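Local coordinates for protein putative modulator of DNA gyrase (Bacteroides thetaiotaomicron, PDB 1VPB) that probably acts as a metallopeptidase of the U62 (PmbA/TldD) family, and is known as a putative modulator of DNA gyrase, at residues Ala37-Ser43 with Phe172-Ser178; Glu64-Ser68 with Ile80-Leu85; Val251-Ser257 with Trp436-Leu441; Glu355-Leu361 with Thr426-Pro430. All coordinates share one frame; numbering follows the deposited sequence.

Interaction 1. Residues Ala37-Ser43 with Phe172-Ser178; sequences AKVLLYS and FAYRLIS
Ala37-Ser43 and Phe172-Ile177, pieces of strands 36-52 and 159-177, run antiparallel at 171°, with Val39-Leu176, Leu41-Tyr174 and Ser43-Phe172 as hydrogen-bonded pairs. A representative rung joins Leu41 N to Tyr174 O at 2.9 Å. At the end of the ladder a side chain takes over from the backbone as acceptor. Ser178 OG sits between its own backbone N and carbonyl carbon (chi1 58°), and from there it accepts Ala37 N at 3.0 Å, while Ser178 N donates to Ala37 O. A valine here takes away OG and leaves Ala37 N without this acceptor, which would probably free the end of the ladder to fray, with the bond from the backbone N to Ala37 O left to hold it.

On the face of Lys38, Leu40, Ala173, Arg175 and Ile177, the arginine chain, in the conformer described, bends at its second and third torsions and folds back over the neighbouring strand. One face of its guanidinium lies above Val39 O, which is offset toward the rim, and Lys38 CB meets NH1 at the edge, 3.5 Å away. Lys38 and Ile177 lie side by side, CG to CG2 at 4.0 Å, and the extended lysine carries NZ on to Tyr72. Leu40 CD1 packs on Ala173 CB at 3.9 Å. On the other face, helix 16-31 covers Leu41, Tyr174 and Leu176, and Tyr174 OH bonds to Glu182 and Gln23.

In this conformer the guanidinium, flat over a peptide oxygen and with NH1 buried without a modelled hydrogen-bond partner, probably relies on diffuse electrostatic attraction.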
loop_
_atom_site.group_PDB
_atom_site.type_symbol
_atom_site.label_atom_id
_atom_site.label_comp_id
_atom_site.label_asym_id
_atom_site.label_seq_id
_atom_site.Cartn_x
_atom_site.Cartn_y
_atom_site.Cartn_z
ATOM N N ALA A 37 -22.033 -7.958 -19.673
ATOM C CA ALA A 37 -21.146 -6.948 -19.091
ATOM C C ALA A 37 -21.711 -6.463 -17.751
ATOM O O ALA A 37 -22.911 -6.570 -17.504
ATOM C CB ALA A 37 -20.971 -5.799 -19.988
ATOM N N LYS A 38 -20.805 -5.905 -16.957
ATOM C CA LYS A 38 -21.160 -5.180 -15.706
ATOM C C LYS A 38 -20.533 -3.815 -15.872
ATOM O O LYS A 38 -19.398 -3.705 -16.367
ATOM C CB LYS A 38 -20.621 -5.938 -14.507
ATOM C CG LYS A 38 -21.081 -7.330 -14.296
ATOM C CD LYS A 38 -20.391 -7.960 -13.184
ATOM C CE LYS A 38 -20.850 -9.385 -12.922
ATOM N NZ LYS A 38 -19.816 -10.053 -12.025
ATOM N N VAL A 39 -21.237 -2.746 -15.435
ATOM C CA VAL A 39 -20.720 -1.399 -15.483
ATOM C C VAL A 39 -20.917 -0.786 -14.087
ATOM O O VAL A 39 -21.954 -0.963 -13.495
ATOM C CB VAL A 39 -21.455 -0.542 -16.551
ATOM C CG1 VAL A 39 -21.008 0.879 -16.514
ATOM C CG2 VAL A 39 -21.266 -1.157 -17.980
ATOM N N LEU A 40 -19.876 -0.167 -13.617
ATOM C CA LEU A 40 -19.912 0.691 -12.409
ATOM C C LEU A 40 -19.524 2.088 -12.759
ATOM O O LEU A 40 -18.466 2.349 -13.298
ATOM C CB LEU A 40 -19.010 0.124 -11.376
ATOM C CG LEU A 40 -18.663 1.013 -10.170
ATOM C CD1 LEU A 40 -19.878 0.989 -9.281
ATOM C CD2 LEU A 40 -17.429 0.513 -9.499
ATOM N N LEU A 41 -20.359 3.059 -12.367
ATOM C CA LEU A 41 -19.977 4.435 -12.430
ATOM C C LEU A 41 -19.898 4.906 -10.971
ATOM O O LEU A 41 -20.810 4.641 -10.185
ATOM C CB LEU A 41 -21.054 5.181 -13.204
ATOM C CG LEU A 41 -20.852 6.690 -13.359
ATOM C CD1 LEU A 41 -19.864 7.025 -14.389
ATOM C CD2 LEU A 41 -22.186 7.264 -13.757
ATOM N N TYR A 42 -18.737 5.434 -10.591
ATOM C CA TYR A 42 -18.489 5.767 -9.204
ATOM C C TYR A 42 -18.060 7.204 -9.128
ATOM O O TYR A 42 -17.518 7.794 -10.078
ATOM C CB TYR A 42 -17.445 4.839 -8.580
ATOM C CG TYR A 42 -16.115 4.889 -9.299
ATOM C CD1 TYR A 42 -15.201 5.868 -8.983
ATOM C CD2 TYR A 42 -15.807 3.994 -10.329
ATOM C CE1 TYR A 42 -13.999 5.980 -9.644
ATOM C CE2 TYR A 42 -14.568 4.095 -10.999
ATOM C CZ TYR A 42 -13.682 5.090 -10.636
ATOM O OH TYR A 42 -12.458 5.264 -11.270
ATOM N N SER A 43 -18.297 7.803 -7.966
ATOM C CA SER A 43 -17.678 9.079 -7.709
ATOM C C SER A 43 -17.481 9.255 -6.230
ATOM O O SER A 43 -18.099 8.581 -5.386
ATOM C CB SER A 43 -18.484 10.222 -8.236
ATOM O OG SER A 43 -19.639 10.371 -7.503
ATOM N N PHE A 172 -20.429 7.586 -4.012
ATOM C CA PHE A 172 -21.601 7.234 -4.819
ATOM C C PHE A 172 -21.250 6.139 -5.792
ATOM O O PHE A 172 -20.139 6.117 -6.342
ATOM C CB PHE A 172 -22.069 8.404 -5.655
ATOM C CG PHE A 172 -22.416 9.656 -4.838
ATOM C CD1 PHE A 172 -21.443 10.569 -4.496
ATOM C CD2 PHE A 172 -23.727 9.900 -4.423
ATOM C CE1 PHE A 172 -21.750 11.702 -3.736
ATOM C CE2 PHE A 172 -24.019 11.033 -3.642
ATOM C CZ PHE A 172 -23.026 11.897 -3.312
ATOM N N ALA A 173 -22.193 5.259 -6.024
ATOM C CA ALA A 173 -22.000 4.155 -7.008
ATOM C C ALA A 173 -23.277 3.866 -7.683
ATOM O O ALA A 173 -24.319 3.784 -7.019
ATOM C CB ALA A 173 -21.506 2.928 -6.330
ATOM N N TYR A 174 -23.209 3.692 -9.013
ATOM C CA TYR A 174 -24.324 3.257 -9.826
ATOM C C TYR A 174 -23.871 2.032 -10.582
ATOM O O TYR A 174 -22.854 2.132 -11.297
ATOM C CB TYR A 174 -24.714 4.354 -10.783
ATOM C CG TYR A 174 -25.842 4.050 -11.709
ATOM C CD1 TYR A 174 -27.148 3.882 -11.247
ATOM C CD2 TYR A 174 -25.650 3.994 -13.079
ATOM C CE1 TYR A 174 -28.213 3.612 -12.119
ATOM C CE2 TYR A 174 -26.698 3.761 -13.966
ATOM C CZ TYR A 174 -28.009 3.595 -13.490
ATOM O OH TYR A 174 -29.064 3.347 -14.378
ATOM N N ARG A 175 -24.661 0.971 -10.502
ATOM C CA ARG A 175 -24.244 -0.342 -10.987
ATOM C C ARG A 175 -25.283 -0.811 -11.991
ATOM O O ARG A 175 -26.496 -0.615 -11.789
ATOM C CB ARG A 175 -24.132 -1.268 -9.781
ATOM C CG ARG A 175 -23.974 -2.726 -10.095
ATOM C CD ARG A 175 -22.929 -3.494 -9.245
ATOM N NE ARG A 175 -21.613 -3.373 -9.838
ATOM C CZ ARG A 175 -21.315 -3.730 -11.076
ATOM N NH1 ARG A 175 -22.217 -4.312 -11.839
ATOM N NH2 ARG A 175 -20.094 -3.545 -11.548
ATOM N N LEU A 176 -24.809 -1.429 -13.089
ATOM C CA LEU A 176 -25.643 -2.055 -14.071
ATOM C C LEU A 176 -25.052 -3.417 -14.422
ATOM O O LEU A 176 -23.817 -3.535 -14.520
ATOM C CB LEU A 176 -25.644 -1.216 -15.358
ATOM C CG LEU A 176 -26.256 0.171 -15.329
ATOM C CD1 LEU A 176 -26.017 0.901 -16.686
ATOM C CD2 LEU A 176 -27.708 0.098 -14.985
ATOM N N ILE A 177 -25.901 -4.412 -14.573
ATOM C CA ILE A 177 -25.497 -5.747 -15.018
ATOM C C ILE A 177 -26.418 -6.136 -16.136
ATOM O O ILE A 177 -27.618 -5.944 -16.038
ATOM C CB ILE A 177 -25.467 -6.764 -13.888
ATOM C CG1 ILE A 177 -24.636 -6.240 -12.703
ATOM C CG2 ILE A 177 -24.964 -8.100 -14.359
ATOM C CD1 ILE A 177 -24.664 -7.212 -11.518
ATOM N N SER A 178 -25.878 -6.675 -17.246
ATOM C CA SER A 178 -26.678 -6.836 -18.452
ATOM C C SER A 178 -27.853 -7.825 -18.450
ATOM O O SER A 178 -28.609 -7.866 -19.433
ATOM C CB SER A 178 -25.727 -7.233 -19.617
ATOM O OG SER A 178 -25.014 -8.393 -19.344
#

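Interaction 2. Residues Glu64-Ser68 with Ile80-Leu85; sequences EGGLS and ISTNRL
Leu85 carries CG anti to its carbonyl carbon (chi1 -54°), which sends CD2 back against Leu67 CB at 4.1 Å. Thr82 is turned so that OG1 stands opposite its backbone N (chi1 -176°), leaving the methyl CG2 beside Leu67 O, 3.9 Å away. The backbones of these two residues form the hydrogen-bonded pair of the contact: Leu67 N donates to Thr82 O at 2.8 Å and Thr82 N returns the bond to Leu67 O at 2.9 Å, both nearly straight.

Strands 58-73 and 76-82 make a beta hairpin here, at the edge of the six-stranded antiparallel sheet counted within the chain. Helix 87-101 packs on Leu67, Ile80 and Thr82, and residues 80-82 pair in parallel with a strand of the second subunit, so the sheet runs on through the dimer.

Past the strand, Thr82 OG1 accepts Arg84 N at 3.0 Å in an ST turn, and also bonds to Ser63 O of the second subunit. A valine here would leave Arg84 N without its acceptor and Ser63 O of the second subunit without this donor, and would probably loosen both the turn and the interface. The turn leaves Asn83 CB 3.3 Å from Gly65 O, while Asn83 OD1 accepts Gly65 N of the second subunit. In the neighbouring non-hydrogen-bonded pair, Ser68 OG rests against Ser81 CB at 3.4 Å.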
loop_
_atom_site.group_PDB
_atom_site.type_symbol
_atom_site.label_atom_id
_atom_site.label_comp_id
_atom_site.label_asym_id
_atom_site.label_seq_id
_atom_site.Cartn_x
_atom_site.Cartn_y
_atom_site.Cartn_z
ATOM N N GLU A 64 -13.295 12.684 -7.406
ATOM C CA GLU A 64 -12.926 11.668 -8.424
ATOM C C GLU A 64 -14.204 11.063 -8.960
ATOM O O GLU A 64 -15.239 11.067 -8.288
ATOM C CB GLU A 64 -12.027 10.596 -7.787
ATOM C CG GLU A 64 -10.714 11.036 -7.164
ATOM N N GLY A 65 -14.173 10.589 -10.211
ATOM C CA GLY A 65 -15.302 9.892 -10.782
ATOM C C GLY A 65 -14.808 9.028 -11.899
ATOM O O GLY A 65 -13.926 9.486 -12.654
ATOM N N GLY A 66 -15.338 7.826 -12.012
ATOM C CA GLY A 66 -14.913 6.971 -13.116
ATOM C C GLY A 66 -15.904 5.888 -13.500
ATOM O O GLY A 66 -17.018 5.791 -12.960
ATOM N N LEU A 67 -15.508 5.079 -14.495
ATOM C CA LEU A 67 -16.321 4.017 -15.033
ATOM C C LEU A 67 -15.475 2.763 -15.072
ATOM O O LEU A 67 -14.354 2.831 -15.553
ATOM C CB LEU A 67 -16.769 4.369 -16.439
ATOM C CG LEU A 67 -17.952 3.845 -17.200
ATOM C CD1 LEU A 67 -19.247 4.028 -16.445
ATOM C CD2 LEU A 67 -18.066 4.646 -18.522
ATOM N N SER A 68 -16.000 1.668 -14.556
ATOM C CA SER A 68 -15.307 0.339 -14.539
ATOM C C SER A 68 -16.216 -0.608 -15.245
ATOM O O SER A 68 -17.429 -0.573 -15.070
ATOM C CB SER A 68 -15.089 -0.113 -13.099
ATOM O OG SER A 68 -14.066 0.703 -12.585
ATOM N N ILE A 80 -11.700 -3.491 -17.168
ATOM C CA ILE A 80 -11.142 -2.233 -17.562
ATOM C C ILE A 80 -11.723 -1.084 -16.708
ATOM O O ILE A 80 -12.830 -1.177 -16.163
ATOM C CB ILE A 80 -11.369 -1.924 -19.017
ATOM C CG1 ILE A 80 -12.834 -1.692 -19.372
ATOM C CG2 ILE A 80 -10.834 -3.097 -19.936
ATOM C CD1 ILE A 80 -13.097 -1.499 -20.839
ATOM N N SER A 81 -10.988 0.007 -16.615
ATOM C CA SER A 81 -11.482 1.128 -15.824
ATOM C C SER A 81 -10.859 2.411 -16.320
ATOM O O SER A 81 -9.678 2.422 -16.706
ATOM C CB SER A 81 -11.127 0.869 -14.367
ATOM O OG SER A 81 -9.736 1.063 -14.161
ATOM N N THR A 82 -11.667 3.480 -16.368
ATOM C CA THR A 82 -11.231 4.744 -16.869
ATOM C C THR A 82 -11.938 5.902 -16.207
ATOM O O THR A 82 -13.086 5.778 -15.710
ATOM C CB THR A 82 -11.489 4.792 -18.360
ATOM O OG1 THR A 82 -10.983 5.987 -18.904
ATOM C CG2 THR A 82 -12.994 4.693 -18.701
ATOM N N ASN A 83 -11.238 7.030 -16.183
ATOM C CA ASN A 83 -11.899 8.241 -15.756
ATOM C C ASN A 83 -11.932 9.247 -16.853
ATOM O O ASN A 83 -12.153 10.423 -16.583
ATOM C CB ASN A 83 -11.271 8.783 -14.490
ATOM C CG ASN A 83 -9.794 9.114 -14.637
ATOM O OD1 ASN A 83 -9.326 9.464 -15.724
ATOM N ND2 ASN A 83 -9.074 9.110 -13.499
ATOM N N ARG A 84 -11.656 8.805 -18.083
ATOM C CA ARG A 84 -11.631 9.650 -19.241
ATOM C C ARG A 84 -12.889 9.359 -20.025
ATOM O O ARG A 84 -12.930 8.410 -20.802
ATOM C CB ARG A 84 -10.382 9.410 -20.114
ATOM C CG ARG A 84 -9.089 9.631 -19.405
ATOM C CD ARG A 84 -7.858 9.290 -20.252
ATOM N NE ARG A 84 -7.519 10.276 -21.248
ATOM C CZ ARG A 84 -6.784 11.353 -21.017
ATOM N NH1 ARG A 84 -6.377 11.636 -19.793
ATOM N NH2 ARG A 84 -6.502 12.194 -21.990
ATOM N N LEU A 85 -13.899 10.214 -19.852
ATOM C CA LEU A 85 -15.284 9.864 -20.168
ATOM C C LEU A 85 -15.942 10.496 -21.382
ATOM O O LEU A 85 -17.154 10.384 -21.505
ATOM C CB LEU A 85 -16.156 10.119 -18.943
ATOM C CG LEU A 85 -15.680 9.419 -17.670
ATOM C CD1 LEU A 85 -16.665 9.561 -16.522
ATOM C CD2 LEU A 85 -15.381 7.929 -17.912
#

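Interaction 3. Residues Val251-Ser257 with Trp436-Leu441; sequences VDPMNSS and WRIPSL
Ser256 points its hydroxyl at the extended chain at Ile438 and Pro439. In the conformer described, OG lies between the backbone N and carbonyl carbon of its own residue (chi1 50°), and it finds two peptide oxygens close by, Ile438 O at 3.1 Å and Pro439 O at 3.0 Å. One proton cannot serve both fully, and which oxygen receives it is not settled. Ser256 CB meanwhile packs on Leu441 CD1 at 3.8 Å.

Ser257 takes a different rotamer, with OG anti to the carbonyl carbon (chi1 -61°). That places the oxygen between two hydrocarbon surfaces, Trp436 CB and Ile438 CG1, the latter at 3.4 Å. A water links the same hydroxyl to Trp436 O, to which it donates at 2.8 Å. The isoleucine straddles the two serines: its CG1 branch leans on Ser257, its CG2 branch on Ser256.

This is the point where strand 245-251 turns into helix 256-265. Val251 and Leu441 form an antiparallel hydrogen-bonded pair, bonded both ways, that ties the strand's last residue to strand 441-443. The turn between is braced by Asn255 ND2, which donates to the syn lone pair of Asp252 OD1 at 2.8 Å, the carboxylate oxygen lying in the plane of the amide.

Within the turn, the Pro253 ring meets Ser440 OG at CD, 3.2 Å away, a hydroxyl bonded to Asp429. In the conformer described, the Trp436 side chain packs on Leu260 and Ile264 of helix 256-265.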
loop_
_atom_site.group_PDB
_atom_site.type_symbol
_atom_site.label_atom_id
_atom_site.label_comp_id
_atom_site.label_asym_id
_atom_site.label_seq_id
_atom_site.Cartn_x
_atom_site.Cartn_y
_atom_site.Cartn_z
ATOM N N VAL A 251 -9.044 -9.323 25.627
ATOM C CA VAL A 251 -8.783 -8.439 24.483
ATOM C C VAL A 251 -9.812 -7.323 24.405
ATOM O O VAL A 251 -11.008 -7.563 24.506
ATOM C CB VAL A 251 -8.777 -9.213 23.162
ATOM C CG1 VAL A 251 -8.216 -8.320 22.026
ATOM C CG2 VAL A 251 -7.986 -10.498 23.292
ATOM N N ASP A 252 -9.328 -6.088 24.222
ATOM C CA ASP A 252 -10.226 -4.926 24.189
ATOM C C ASP A 252 -10.930 -4.794 22.858
ATOM O O ASP A 252 -10.602 -5.515 21.924
ATOM C CB ASP A 252 -9.494 -3.653 24.625
ATOM C CG ASP A 252 -8.350 -3.257 23.717
ATOM O OD1 ASP A 252 -8.333 -3.644 22.528
ATOM O OD2 ASP A 252 -7.422 -2.521 24.172
ATOM N N PRO A 253 -11.954 -3.949 22.787
ATOM C CA PRO A 253 -12.719 -3.786 21.590
ATOM C C PRO A 253 -11.899 -3.112 20.495
ATOM O O PRO A 253 -12.156 -3.294 19.314
ATOM C CB PRO A 253 -13.857 -2.868 22.037
ATOM C CG PRO A 253 -13.929 -2.992 23.451
ATOM C CD PRO A 253 -12.494 -3.137 23.886
ATOM N N MET A 254 -10.920 -2.304 20.883
ATOM C CA MET A 254 -10.036 -1.725 19.870
ATOM C C MET A 254 -9.343 -2.879 19.074
ATOM O O MET A 254 -9.073 -2.669 17.884
ATOM C CB MET A 254 -9.050 -0.740 20.525
ATOM C CG MET A 254 -8.253 0.108 19.568
ATOM S SD MET A 254 -9.211 0.960 18.248
ATOM C CE MET A 254 -10.060 2.275 19.083
ATOM N N ASN A 255 -9.149 -4.084 19.697
ATOM C CA ASN A 255 -8.361 -5.236 19.153
ATOM C C ASN A 255 -8.999 -6.632 18.974
ATOM O O ASN A 255 -8.396 -7.506 18.375
ATOM C CB ASN A 255 -7.132 -5.453 20.040
ATOM C CG ASN A 255 -6.129 -4.347 19.892
ATOM O OD1 ASN A 255 -5.338 -4.349 18.951
ATOM N ND2 ASN A 255 -6.183 -3.374 20.787
ATOM N N SER A 256 -10.227 -6.789 19.460
ATOM C CA SER A 256 -10.932 -8.058 19.444
ATOM C C SER A 256 -11.208 -8.543 18.020
ATOM O O SER A 256 -11.253 -9.732 17.736
ATOM C CB SER A 256 -12.269 -7.886 20.177
ATOM O OG SER A 256 -13.028 -6.758 19.730
ATOM N N SER A 257 -11.411 -7.597 17.124
ATOM C CA SER A 257 -11.679 -7.927 15.726
ATOM C C SER A 257 -10.475 -8.593 15.056
ATOM O O SER A 257 -10.652 -9.422 14.131
ATOM C CB SER A 257 -12.086 -6.687 14.940
ATOM O OG SER A 257 -13.281 -6.146 15.515
ATOM N N TRP A 436 -17.248 -4.080 11.990
ATOM C CA TRP A 436 -16.918 -5.186 12.909
ATOM C C TRP A 436 -17.461 -4.791 14.308
ATOM O O TRP A 436 -16.808 -4.019 14.993
ATOM C CB TRP A 436 -15.391 -5.346 13.030
ATOM C CG TRP A 436 -14.695 -5.748 11.729
ATOM C CD1 TRP A 436 -14.378 -4.940 10.676
ATOM C CD2 TRP A 436 -14.258 -7.058 11.375
ATOM N NE1 TRP A 436 -13.776 -5.673 9.678
ATOM C CE2 TRP A 436 -13.692 -6.981 10.085
ATOM C CE3 TRP A 436 -14.301 -8.307 12.012
ATOM C CZ2 TRP A 436 -13.171 -8.097 9.433
ATOM C CZ3 TRP A 436 -13.764 -9.407 11.363
ATOM C CH2 TRP A 436 -13.206 -9.293 10.086
ATOM N N ARG A 437 -18.640 -5.267 14.707
ATOM C CA ARG A 437 -19.175 -4.907 16.029
ATOM C C ARG A 437 -18.864 -6.061 16.979
ATOM O O ARG A 437 -19.698 -6.928 17.255
ATOM C CB ARG A 437 -20.665 -4.700 15.844
ATOM C CG ARG A 437 -21.055 -3.499 15.018
ATOM C CD ARG A 437 -22.526 -3.283 14.941
ATOM N NE ARG A 437 -22.781 -2.019 14.244
ATOM C CZ ARG A 437 -23.851 -1.276 14.404
ATOM N NH1 ARG A 437 -24.832 -1.663 15.198
ATOM N NH2 ARG A 437 -23.968 -0.154 13.720
ATOM N N ILE A 438 -17.636 -6.058 17.456
ATOM C CA ILE A 438 -17.088 -7.118 18.281
ATOM C C ILE A 438 -16.682 -6.519 19.630
ATOM O O ILE A 438 -15.856 -5.600 19.675
ATOM C CB ILE A 438 -15.808 -7.705 17.626
ATOM C CG1 ILE A 438 -16.042 -8.001 16.121
ATOM C CG2 ILE A 438 -15.347 -8.907 18.377
ATOM C CD1 ILE A 438 -17.152 -8.892 15.771
ATOM N N PRO A 439 -17.265 -7.022 20.719
ATOM C CA PRO A 439 -16.969 -6.495 22.050
ATOM C C PRO A 439 -15.610 -7.013 22.551
ATOM O O PRO A 439 -14.910 -7.776 21.832
ATOM C CB PRO A 439 -18.105 -7.091 22.904
ATOM C CG PRO A 439 -18.349 -8.382 22.317
ATOM C CD PRO A 439 -18.215 -8.157 20.796
ATOM N N SER A 440 -15.283 -6.663 23.788
ATOM C CA SER A 440 -14.187 -7.263 24.511
ATOM C C SER A 440 -14.399 -8.778 24.580
ATOM O O SER A 440 -15.527 -9.273 24.606
ATOM C CB SER A 440 -14.050 -6.670 25.943
ATOM O OG SER A 440 -13.723 -5.273 25.882
ATOM N N LEU A 441 -13.293 -9.505 24.685
ATOM C CA LEU A 441 -13.317 -10.952 24.680
ATOM C C LEU A 441 -12.415 -11.558 25.763
ATOM O O LEU A 441 -11.393 -10.983 26.122
ATOM C CB LEU A 441 -12.822 -11.448 23.339
ATOM C CG LEU A 441 -13.530 -10.996 22.087
ATOM C CD1 LEU A 441 -12.726 -11.549 20.922
ATOM C CD2 LEU A 441 -14.975 -11.447 22.044
HETATM O O HOH W 1 -14.230 -3.253 15.853
#

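Interaction 4. Residues Glu355-Leu361 with Thr426-Pro430; sequences ETGDKNL and TGNDP
Thr426 reaches across to Glu355 with its hydroxyl: OG1 donates to Glu355 O at 2.7 Å, from 19° outside the carbonyl plane. The first torsion, 69°, sets OG1 between the backbone N and carbonyl carbon and turns it to the facing loop. Thr426 O accepts from a water at 2.7 Å, and that water in turn accepts Lys359 N, so the water bridges Thr426 to Lys359, further along the facing loop.

Gly427 O receives Gly357 N at 3.1 Å, but the donor stands well above the carbonyl plane instead of on a lone pair. The same oxygen is flanked by Thr356 CB at 3.2 Å.

At Asn428 the backbone N donates to Lys359 O at 2.8 Å. Its side chain curls alongside residues 357-360, with CB near Gly357 O and OD1 against Asn360 CA at 3.2 Å.

Asp429 follows with OD2 set before Leu361 N at 3.2 Å, a weak bond at the start of a helix; the stronger partner of this oxygen is Ser440 OG. Pro430 closes the segment, its CD meeting Thr356 CG2 at 4.0 Å as the two side chains cross at about a right angle.

The contact is a surface one, made loop against loop. Residues 355-361 lead from strand 352-354 to helix 361-366, whose N-cap is Asn360, with OD1 accepting Gly363 N, and residues 426-430 run out of strand 423-426 toward strand 436-437.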
loop_
_atom_site.group_PDB
_atom_site.type_symbol
_atom_site.label_atom_id
_atom_site.label_comp_id
_atom_site.label_asym_id
_atom_site.label_seq_id
_atom_site.Cartn_x
_atom_site.Cartn_y
_atom_site.Cartn_z
ATOM N N GLU A 355 -22.550 -11.684 19.512
ATOM C CA GLU A 355 -23.451 -11.650 20.656
ATOM C C GLU A 355 -22.706 -11.111 21.869
ATOM O O GLU A 355 -21.565 -11.493 22.139
ATOM C CB GLU A 355 -24.044 -13.030 20.884
ATOM C CG GLU A 355 -24.748 -13.191 22.208
ATOM C CD GLU A 355 -25.202 -14.620 22.372
ATOM O OE1 GLU A 355 -26.209 -14.921 21.699
ATOM O OE2 GLU A 355 -24.509 -15.405 23.105
ATOM N N THR A 356 -23.331 -10.157 22.586
ATOM C CA THR A 356 -22.734 -9.520 23.759
ATOM C C THR A 356 -23.174 -10.111 25.084
ATOM O O THR A 356 -24.260 -10.676 25.179
ATOM C CB THR A 356 -23.096 -8.012 23.761
ATOM O OG1 THR A 356 -24.518 -7.882 23.577
ATOM C CG2 THR A 356 -22.463 -7.317 22.570
ATOM N N GLY A 357 -22.281 -10.014 26.057
ATOM C CA GLY A 357 -22.513 -10.418 27.444
ATOM C C GLY A 357 -22.949 -9.228 28.244
ATOM O O GLY A 357 -23.413 -8.224 27.683
ATOM N N ASP A 358 -22.808 -9.321 29.560
ATOM C CA ASP A 358 -23.358 -8.285 30.448
ATOM C C ASP A 358 -22.308 -7.508 31.227
ATOM O O ASP A 358 -22.660 -6.751 32.126
ATOM C CB ASP A 358 -24.394 -8.899 31.409
ATOM C CG ASP A 358 -23.797 -9.951 32.338
ATOM O OD1 ASP A 358 -22.573 -10.197 32.274
ATOM O OD2 ASP A 358 -24.492 -10.592 33.168
ATOM N N LYS A 359 -21.033 -7.690 30.894
ATOM C CA LYS A 359 -19.963 -6.857 31.437
ATOM C C LYS A 359 -19.206 -6.055 30.377
ATOM O O LYS A 359 -19.157 -6.449 29.215
ATOM C CB LYS A 359 -18.993 -7.771 32.148
ATOM C CG LYS A 359 -19.671 -8.590 33.248
ATOM C CD LYS A 359 -18.630 -9.180 34.161
ATOM C CE LYS A 359 -19.223 -10.248 35.067
ATOM N NZ LYS A 359 -18.167 -10.701 36.010
ATOM N N ASN A 360 -18.636 -4.913 30.778
ATOM C CA ASN A 360 -17.726 -4.182 29.919
ATOM C C ASN A 360 -16.319 -4.646 30.216
ATOM O O ASN A 360 -16.118 -5.515 31.013
ATOM C CB ASN A 360 -17.859 -2.663 30.109
ATOM C CG ASN A 360 -17.520 -2.194 31.509
ATOM O OD1 ASN A 360 -16.925 -2.898 32.315
ATOM N ND2 ASN A 360 -17.921 -0.961 31.813
ATOM N N LEU A 361 -15.344 -4.063 29.550
ATOM C CA LEU A 361 -13.961 -4.492 29.706
ATOM C C LEU A 361 -13.505 -4.500 31.159
ATOM O O LEU A 361 -12.887 -5.460 31.617
ATOM C CB LEU A 361 -13.055 -3.630 28.828
ATOM C CG LEU A 361 -11.552 -3.890 28.899
ATOM C CD1 LEU A 361 -11.286 -5.345 28.527
ATOM C CD2 LEU A 361 -10.764 -2.983 28.004
ATOM N N THR A 426 -17.980 -12.667 26.416
ATOM C CA THR A 426 -17.915 -11.495 25.562
ATOM C C THR A 426 -18.493 -10.297 26.314
ATOM O O THR A 426 -19.386 -10.440 27.172
ATOM C CB THR A 426 -18.655 -11.676 24.241
ATOM O OG1 THR A 426 -20.077 -11.751 24.437
ATOM C CG2 THR A 426 -18.257 -13.004 23.518
ATOM N N GLY A 427 -17.990 -9.134 25.973
ATOM C CA GLY A 427 -18.406 -7.876 26.647
ATOM C C GLY A 427 -19.672 -7.322 26.046
ATOM O O GLY A 427 -20.247 -7.899 25.118
ATOM N N ASN A 428 -20.099 -6.203 26.613
ATOM C CA ASN A 428 -21.205 -5.410 26.114
ATOM C C ASN A 428 -20.748 -4.117 25.414
ATOM O O ASN A 428 -21.510 -3.138 25.286
ATOM C CB ASN A 428 -22.117 -5.098 27.304
ATOM C CG ASN A 428 -21.411 -4.309 28.382
ATOM O OD1 ASN A 428 -20.319 -3.709 28.168
ATOM N ND2 ASN A 428 -22.039 -4.250 29.573
ATOM N N ASP A 429 -19.514 -4.108 24.929
ATOM C CA ASP A 429 -18.846 -2.912 24.522
ATOM C C ASP A 429 -18.252 -2.915 23.079
ATOM O O ASP A 429 -17.091 -2.489 22.898
ATOM C CB ASP A 429 -17.769 -2.561 25.557
ATOM C CG ASP A 429 -16.747 -3.672 25.757
ATOM O OD1 ASP A 429 -16.971 -4.805 25.243
ATOM O OD2 ASP A 429 -15.692 -3.475 26.394
ATOM N N PRO A 430 -19.028 -3.374 22.086
ATOM C CA PRO A 430 -18.579 -3.347 20.707
ATOM C C PRO A 430 -18.404 -1.904 20.245
ATOM O O PRO A 430 -19.091 -1.025 20.763
ATOM C CB PRO A 430 -19.739 -3.972 19.939
ATOM C CG PRO A 430 -20.910 -3.826 20.792
ATOM C CD PRO A 430 -20.396 -3.886 22.181
HETATM O O HOH W 2 -19.861 -10.180 29.814
#

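In the fold
The four contacts fall into two pairs. Interactions 1 and 2 share the large antiparallel sheet, with centres 11 Å apart, and strands 36-52 and 58-73 join them directly, as in the probable hydrogen bond of Leu40 O with Ser68 N at 2.9 Å. Interactions 3 and 4 both belong to the C-terminal part of the chain, with centres 9 Å apart, and are tied by the probable bond of Ser440 O with Gly427 N at 2.8 Å. The pairs lie on opposite sides of the chain's centre: interactions 1 and 3 are about 34 Å apart between centres, interactions 2 and 4 about 44 Å. Only interaction 2 reaches extensively into the second subunit.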